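Local coordinates for periplasmic molybdate-binding protein (Azotobacter vinelandii, PDB 1ATG) that binds molybdate or tungstate between its two domains in the periplasm, probably to hand the oxyanion to an ABC transporter, at residues F68-L82 with Y187-S199. Residues are numbered along the deposited sequence; the frame is centred on the assembly and turned at random. Where two conformers were deposited one is given.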
loop_
_atom_site.group_PDB
_atom_site.type_symbol
_atom_site.label_atom_id
_atom_site.label_comp_id
_atom_site.label_asym_id
_atom_site.label_seq_id
_atom_site.Cartn_x
_atom_site.Cartn_y
_atom_site.Cartn_z
ATOM N N PHE A 68 -21.962 -3.421 -0.618
ATOM C CA PHE A 68 -21.356 -3.258 0.694
ATOM C C PHE A 68 -20.817 -1.848 0.915
ATOM O O PHE A 68 -20.568 -1.477 2.059
ATOM C CB PHE A 68 -20.200 -4.252 0.882
ATOM C CG PHE A 68 -20.673 -5.664 1.064
ATOM C CD1 PHE A 68 -21.124 -6.079 2.302
ATOM C CD2 PHE A 68 -20.668 -6.563 0.010
ATOM C CE1 PHE A 68 -21.574 -7.375 2.493
ATOM C CE2 PHE A 68 -21.108 -7.861 0.197
ATOM C CZ PHE A 68 -21.569 -8.255 1.433
ATOM N N ALA A 69 -20.595 -1.116 -0.165
ATOM C CA ALA A 69 -20.064 0.240 -0.063
ATOM C C ALA A 69 -21.176 1.276 -0.175
ATOM O O ALA A 69 -22.147 1.061 -0.903
ATOM C CB ALA A 69 -19.021 0.485 -1.149
ATOM N N LEU A 70 -21.039 2.383 0.553
ATOM C CA LEU A 70 -22.041 3.452 0.450
ATOM C C LEU A 70 -21.936 4.030 -0.953
ATOM O O LEU A 70 -20.863 4.464 -1.383
ATOM C CB LEU A 70 -21.781 4.506 1.518
ATOM C CG LEU A 70 -22.750 5.685 1.610
ATOM C CD1 LEU A 70 -24.070 5.218 2.216
ATOM C CD2 LEU A 70 -22.156 6.822 2.425
ATOM N N PRO A 71 -23.028 4.019 -1.710
ATOM C CA PRO A 71 -23.032 4.533 -3.065
ATOM C C PRO A 71 -22.487 5.952 -3.133
ATOM O O PRO A 71 -22.766 6.769 -2.256
ATOM C CB PRO A 71 -24.495 4.448 -3.487
ATOM C CG PRO A 71 -25.082 3.390 -2.613
ATOM C CD PRO A 71 -24.356 3.498 -1.296
ATOM N N GLY A 72 -21.633 6.227 -4.116
ATOM C CA GLY A 72 -21.055 7.545 -4.300
ATOM C C GLY A 72 -19.854 7.873 -3.434
ATOM O O GLY A 72 -19.281 8.964 -3.576
ATOM N N SER A 73 -19.427 6.989 -2.536
ATOM C CA SER A 73 -18.308 7.271 -1.656
ATOM C C SER A 73 -16.954 6.828 -2.198
ATOM O O SER A 73 -15.936 7.264 -1.637
ATOM C CB SER A 73 -18.487 6.599 -0.290
ATOM O OG SER A 73 -18.356 5.186 -0.381
ATOM N N ARG A 74 -16.928 6.025 -3.237
ATOM C CA ARG A 74 -15.643 5.543 -3.755
ATOM C C ARG A 74 -14.824 6.604 -4.463
ATOM O O ARG A 74 -15.329 7.305 -5.347
ATOM C CB ARG A 74 -15.944 4.392 -4.722
ATOM C CG ARG A 74 -14.670 3.671 -5.159
ATOM C CD ARG A 74 -15.047 2.299 -5.713
ATOM N NE ARG A 74 -16.046 2.432 -6.776
ATOM C CZ ARG A 74 -15.712 2.740 -8.020
ATOM N NH1 ARG A 74 -14.459 2.937 -8.392
ATOM N NH2 ARG A 74 -16.673 2.848 -8.942
ATOM N N PHE A 75 -13.535 6.707 -4.127
ATOM C CA PHE A 75 -12.659 7.658 -4.789
ATOM C C PHE A 75 -11.199 7.225 -4.655
ATOM O O PHE A 75 -10.854 6.397 -3.809
ATOM C CB PHE A 75 -12.867 9.070 -4.247
ATOM C CG PHE A 75 -12.201 9.364 -2.937
ATOM C CD1 PHE A 75 -12.713 8.889 -1.749
ATOM C CD2 PHE A 75 -11.049 10.142 -2.879
ATOM C CE1 PHE A 75 -12.097 9.169 -0.544
ATOM C CE2 PHE A 75 -10.417 10.420 -1.691
ATOM C CZ PHE A 75 -10.950 9.942 -0.517
ATOM N N THR A 76 -10.394 7.758 -5.550
ATOM C CA THR A 76 -8.951 7.508 -5.514
ATOM C C THR A 76 -8.303 8.453 -4.524
ATOM O O THR A 76 -8.274 9.671 -4.781
ATOM C CB THR A 76 -8.329 7.671 -6.902
ATOM O OG1 THR A 76 -8.964 6.693 -7.736
ATOM C CG2 THR A 76 -6.832 7.444 -6.882
ATOM N N TYR A 77 -7.785 7.955 -3.411
ATOM C CA TYR A 77 -7.182 8.787 -2.379
ATOM C C TYR A 77 -5.674 8.920 -2.517
ATOM O O TYR A 77 -5.084 9.831 -1.918
ATOM C CB TYR A 77 -7.536 8.271 -0.975
ATOM C CG TYR A 77 -6.894 6.950 -0.630
ATOM C CD1 TYR A 77 -7.487 5.748 -0.990
ATOM C CD2 TYR A 77 -5.695 6.882 0.056
ATOM C CE1 TYR A 77 -6.890 4.528 -0.689
ATOM C CE2 TYR A 77 -5.078 5.679 0.351
ATOM C CZ TYR A 77 -5.690 4.518 -0.030
ATOM O OH TYR A 77 -5.072 3.319 0.273
ATOM N N ALA A 78 -5.051 8.049 -3.302
ATOM C CA ALA A 78 -3.591 8.084 -3.437
ATOM C C ALA A 78 -3.200 7.152 -4.564
ATOM O O ALA A 78 -3.918 6.177 -4.859
ATOM C CB ALA A 78 -2.943 7.625 -2.132
ATOM N N ILE A 79 -2.059 7.394 -5.174
ATOM C CA ILE A 79 -1.468 6.496 -6.162
ATOM C C ILE A 79 -0.074 6.175 -5.626
ATOM O O ILE A 79 0.744 7.073 -5.370
ATOM C CB ILE A 79 -1.416 7.086 -7.568
ATOM C CG1 ILE A 79 -2.820 7.427 -8.087
ATOM C CG2 ILE A 79 -0.774 6.124 -8.558
ATOM C CD1 ILE A 79 -2.975 8.831 -8.596
ATOM N N GLY A 80 0.184 4.888 -5.402
ATOM C CA GLY A 80 1.425 4.455 -4.784
ATOM C C GLY A 80 2.590 4.485 -5.738
ATOM O O GLY A 80 2.486 4.778 -6.940
ATOM N N LYS A 81 3.761 4.169 -5.187
ATOM C CA LYS A 81 4.980 4.069 -5.965
ATOM C C LYS A 81 5.733 2.843 -5.468
ATOM O O LYS A 81 6.162 2.786 -4.308
ATOM C CB LYS A 81 5.818 5.329 -5.763
ATOM C CG LYS A 81 7.031 5.460 -6.661
ATOM C CD LYS A 81 7.498 6.908 -6.751
ATOM C CE LYS A 81 8.630 7.049 -7.757
ATOM N NZ LYS A 81 8.901 8.478 -8.085
ATOM N N LEU A 82 5.895 1.884 -6.354
ATOM C CA LEU A 82 6.613 0.658 -6.025
ATOM C C LEU A 82 8.105 0.916 -5.956
ATOM O O LEU A 82 8.686 1.650 -6.779
ATOM C CB LEU A 82 6.347 -0.356 -7.139
ATOM C CG LEU A 82 6.982 -1.734 -6.942
ATOM C CD1 LEU A 82 6.361 -2.498 -5.783
ATOM C CD2 LEU A 82 6.808 -2.528 -8.233
ATOM N N TYR A 187 4.918 -1.939 -14.577
ATOM C CA TYR A 187 3.843 -2.498 -13.790
ATOM C C TYR A 187 2.614 -1.607 -13.957
ATOM O O TYR A 187 2.772 -0.435 -14.341
ATOM C CB TYR A 187 4.214 -2.591 -12.316
ATOM C CG TYR A 187 4.569 -1.313 -11.590
ATOM C CD1 TYR A 187 5.788 -0.671 -11.747
ATOM C CD2 TYR A 187 3.654 -0.739 -10.717
ATOM C CE1 TYR A 187 6.098 0.476 -11.048
ATOM C CE2 TYR A 187 3.954 0.419 -10.022
ATOM C CZ TYR A 187 5.177 1.025 -10.194
ATOM O OH TYR A 187 5.444 2.148 -9.445
ATOM N N GLU A 188 1.440 -2.118 -13.640
ATOM C CA GLU A 188 0.258 -1.248 -13.739
ATOM C C GLU A 188 0.221 -0.324 -12.541
ATOM O O GLU A 188 0.463 -0.760 -11.410
ATOM C CB GLU A 188 -0.991 -2.126 -13.807
ATOM C CG GLU A 188 -1.059 -2.981 -15.073
ATOM C CD GLU A 188 -1.351 -2.194 -16.331
ATOM O OE1 GLU A 188 -1.657 -0.980 -16.296
ATOM O OE2 GLU A 188 -1.319 -2.772 -17.441
ATOM N N PRO A 189 -0.103 0.949 -12.707
ATOM C CA PRO A 189 -0.115 1.892 -11.591
ATOM C C PRO A 189 -0.944 1.426 -10.420
ATOM O O PRO A 189 -2.021 0.834 -10.512
ATOM C CB PRO A 189 -0.601 3.188 -12.213
ATOM C CG PRO A 189 -0.152 3.089 -13.637
ATOM C CD PRO A 189 -0.323 1.634 -13.999
ATOM N N ILE A 190 -0.421 1.720 -9.226
ATOM C CA ILE A 190 -1.050 1.293 -7.972
ATOM C C ILE A 190 -2.028 2.360 -7.529
ATOM O O ILE A 190 -1.747 3.217 -6.683
ATOM C CB ILE A 190 0.045 0.997 -6.934
ATOM C CG1 ILE A 190 1.045 -0.052 -7.447
ATOM C CG2 ILE A 190 -0.566 0.517 -5.626
ATOM C CD1 ILE A 190 2.294 -0.163 -6.608
ATOM N N VAL A 191 -3.203 2.341 -8.142
ATOM C CA VAL A 191 -4.264 3.314 -7.915
ATOM C C VAL A 191 -5.100 2.882 -6.723
ATOM O O VAL A 191 -5.708 1.813 -6.769
ATOM C CB VAL A 191 -5.102 3.483 -9.202
ATOM C CG1 VAL A 191 -6.245 4.439 -8.918
ATOM C CG2 VAL A 191 -4.204 3.981 -10.324
ATOM N N GLN A 192 -5.042 3.648 -5.641
ATOM C CA GLN A 192 -5.631 3.214 -4.383
ATOM C C GLN A 192 -6.943 3.919 -4.106
ATOM O O GLN A 192 -7.003 5.156 -4.071
ATOM C CB GLN A 192 -4.612 3.475 -3.248
ATOM C CG GLN A 192 -3.234 2.934 -3.600
ATOM C CD GLN A 192 -2.162 2.969 -2.548
ATOM O OE1 GLN A 192 -0.985 2.837 -2.894
ATOM N NE2 GLN A 192 -2.485 3.090 -1.266
ATOM N N GLN A 193 -7.993 3.111 -3.921
ATOM C CA GLN A 193 -9.314 3.681 -3.688
ATOM C C GLN A 193 -9.839 3.353 -2.305
ATOM O O GLN A 193 -9.441 2.384 -1.657
ATOM C CB GLN A 193 -10.310 3.204 -4.747
ATOM C CG GLN A 193 -9.955 3.709 -6.140
ATOM C CD GLN A 193 -11.186 3.758 -7.027
ATOM O OE1 GLN A 193 -11.939 2.784 -7.072
ATOM N NE2 GLN A 193 -11.393 4.885 -7.695
ATOM N N ALA A 194 -10.716 4.240 -1.834
ATOM C CA ALA A 194 -11.336 4.135 -0.543
ATOM C C ALA A 194 -12.861 4.178 -0.702
ATOM O O ALA A 194 -13.376 4.710 -1.677
ATOM C CB ALA A 194 -10.906 5.271 0.376
ATOM N N VAL A 195 -13.526 3.550 0.258
ATOM C CA VAL A 195 -14.985 3.575 0.278
ATOM C C VAL A 195 -15.438 3.690 1.734
ATOM O O VAL A 195 -14.761 3.348 2.695
ATOM C CB VAL A 195 -15.679 2.322 -0.287
ATOM C CG1 VAL A 195 -15.601 2.232 -1.798
ATOM C CG2 VAL A 195 -15.138 1.043 0.350
ATOM N N ILE A 196 -16.678 4.181 1.871
ATOM C CA ILE A 196 -17.386 4.135 3.139
ATOM C C ILE A 196 -18.179 2.813 3.115
ATOM O O ILE A 196 -18.706 2.443 2.073
ATOM C CB ILE A 196 -18.350 5.309 3.350
ATOM C CG1 ILE A 196 -17.553 6.614 3.491
ATOM C CG2 ILE A 196 -19.235 5.095 4.573
ATOM C CD1 ILE A 196 -18.427 7.853 3.578
ATOM N N THR A 197 -18.157 2.114 4.236
ATOM C CA THR A 197 -18.909 0.849 4.333
ATOM C C THR A 197 -20.387 1.202 4.524
ATOM O O THR A 197 -20.688 1.914 5.474
ATOM C CB THR A 197 -18.333 -0.005 5.459
ATOM O OG1 THR A 197 -16.948 -0.341 5.186
ATOM C CG2 THR A 197 -19.096 -1.319 5.605
ATOM N N LYS A 198 -21.266 0.725 3.654
ATOM C CA LYS A 198 -22.682 1.083 3.682
ATOM C C LYS A 198 -23.381 0.946 5.016
ATOM O O LYS A 198 -24.223 1.783 5.377
ATOM C CB LYS A 198 -23.439 0.265 2.624
ATOM C CG LYS A 198 -24.823 0.799 2.272
ATOM C CD LYS A 198 -25.296 0.186 0.958
ATOM C CE LYS A 198 -26.786 0.365 0.740
ATOM N NZ LYS A 198 -27.231 -0.307 -0.517
ATOM N N SER A 199 -23.057 -0.063 5.801
ATOM C CA SER A 199 -23.645 -0.350 7.089
ATOM C C SER A 199 -23.139 0.515 8.228
ATOM O O SER A 199 -23.536 0.314 9.381
ATOM C CB SER A 199 -23.370 -1.829 7.422
ATOM O OG SER A 199 -21.990 -2.042 7.660
HETATM O O HOH W 1 -22.031 -2.553 4.219
HETATM O O HOH W 2 1.930 3.224 -9.164
HETATM O O HOH W 3 8.053 2.770 -9.269
#
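Gln193 reaches from its strand across to both Thr76 and Arg74. Its CB rests 3.4 Å from Phe75 O, and CG, turned anti to the carbonyl carbon (chi1 -65°), passes Thr76 OG1. The amide serves two partners with its two ends: NE2 donates to Thr76 OG1 at 3.0 Å, while OE1 accepts from Arg74 NH1 at 2.8 Å, on a lone pair and in the guanidinium plane. Glutamine suits this place because one end gives a hydrogen and the other takes one; with a leucine here, Arg74 NH1 and Thr76 OG1 would probably each lose a partner and the arginine's tip would be freer to swing. Arg74 NE forms a salt bridge with Asp64.

The backbones of antiparallel strands 75-79 and 191-196 pair, and a classic beta bulge sets Tyr77 and Ala78 both against Gln192. With CG between the backbone N and the carbonyl carbon (chi1 69°), the ring of Tyr77 lies beside the neighbouring strand, its CD1 3.7 Å from the small Ala194 CB; its OH accepts from Gln192 NE2 at 3.0 Å and is also hydrogen-bonded to Ser54 O. Gln192 OE1 bonds to Tyr117 of the anion pocket, and NE2 also to Asn9, so Gln192 is a second-shell residue that probably helps position both. Gly80 suits its place because a CB there would lie 2.6 Å from Gln192 OE1, a clash. Farther along, Tyr187 OH accepts from Leu82 N, and Leu82 CD2 sits over the tyrosine ring, 4.1 Å from its centroid, a CH-pi contact.

At the other end Ser73, in a type II turn from Leu70, suits a hydroxyl that both accepts from Ile196 N and donates to Leu70 O. Helix 203-212 packs on Phe75 and Ile196, helix 58-65 on Gln193 and Val195, and helix 116-127 on Leu82 and Tyr187, while strand 51-53 pairs with 191-196 in the mixed sheet.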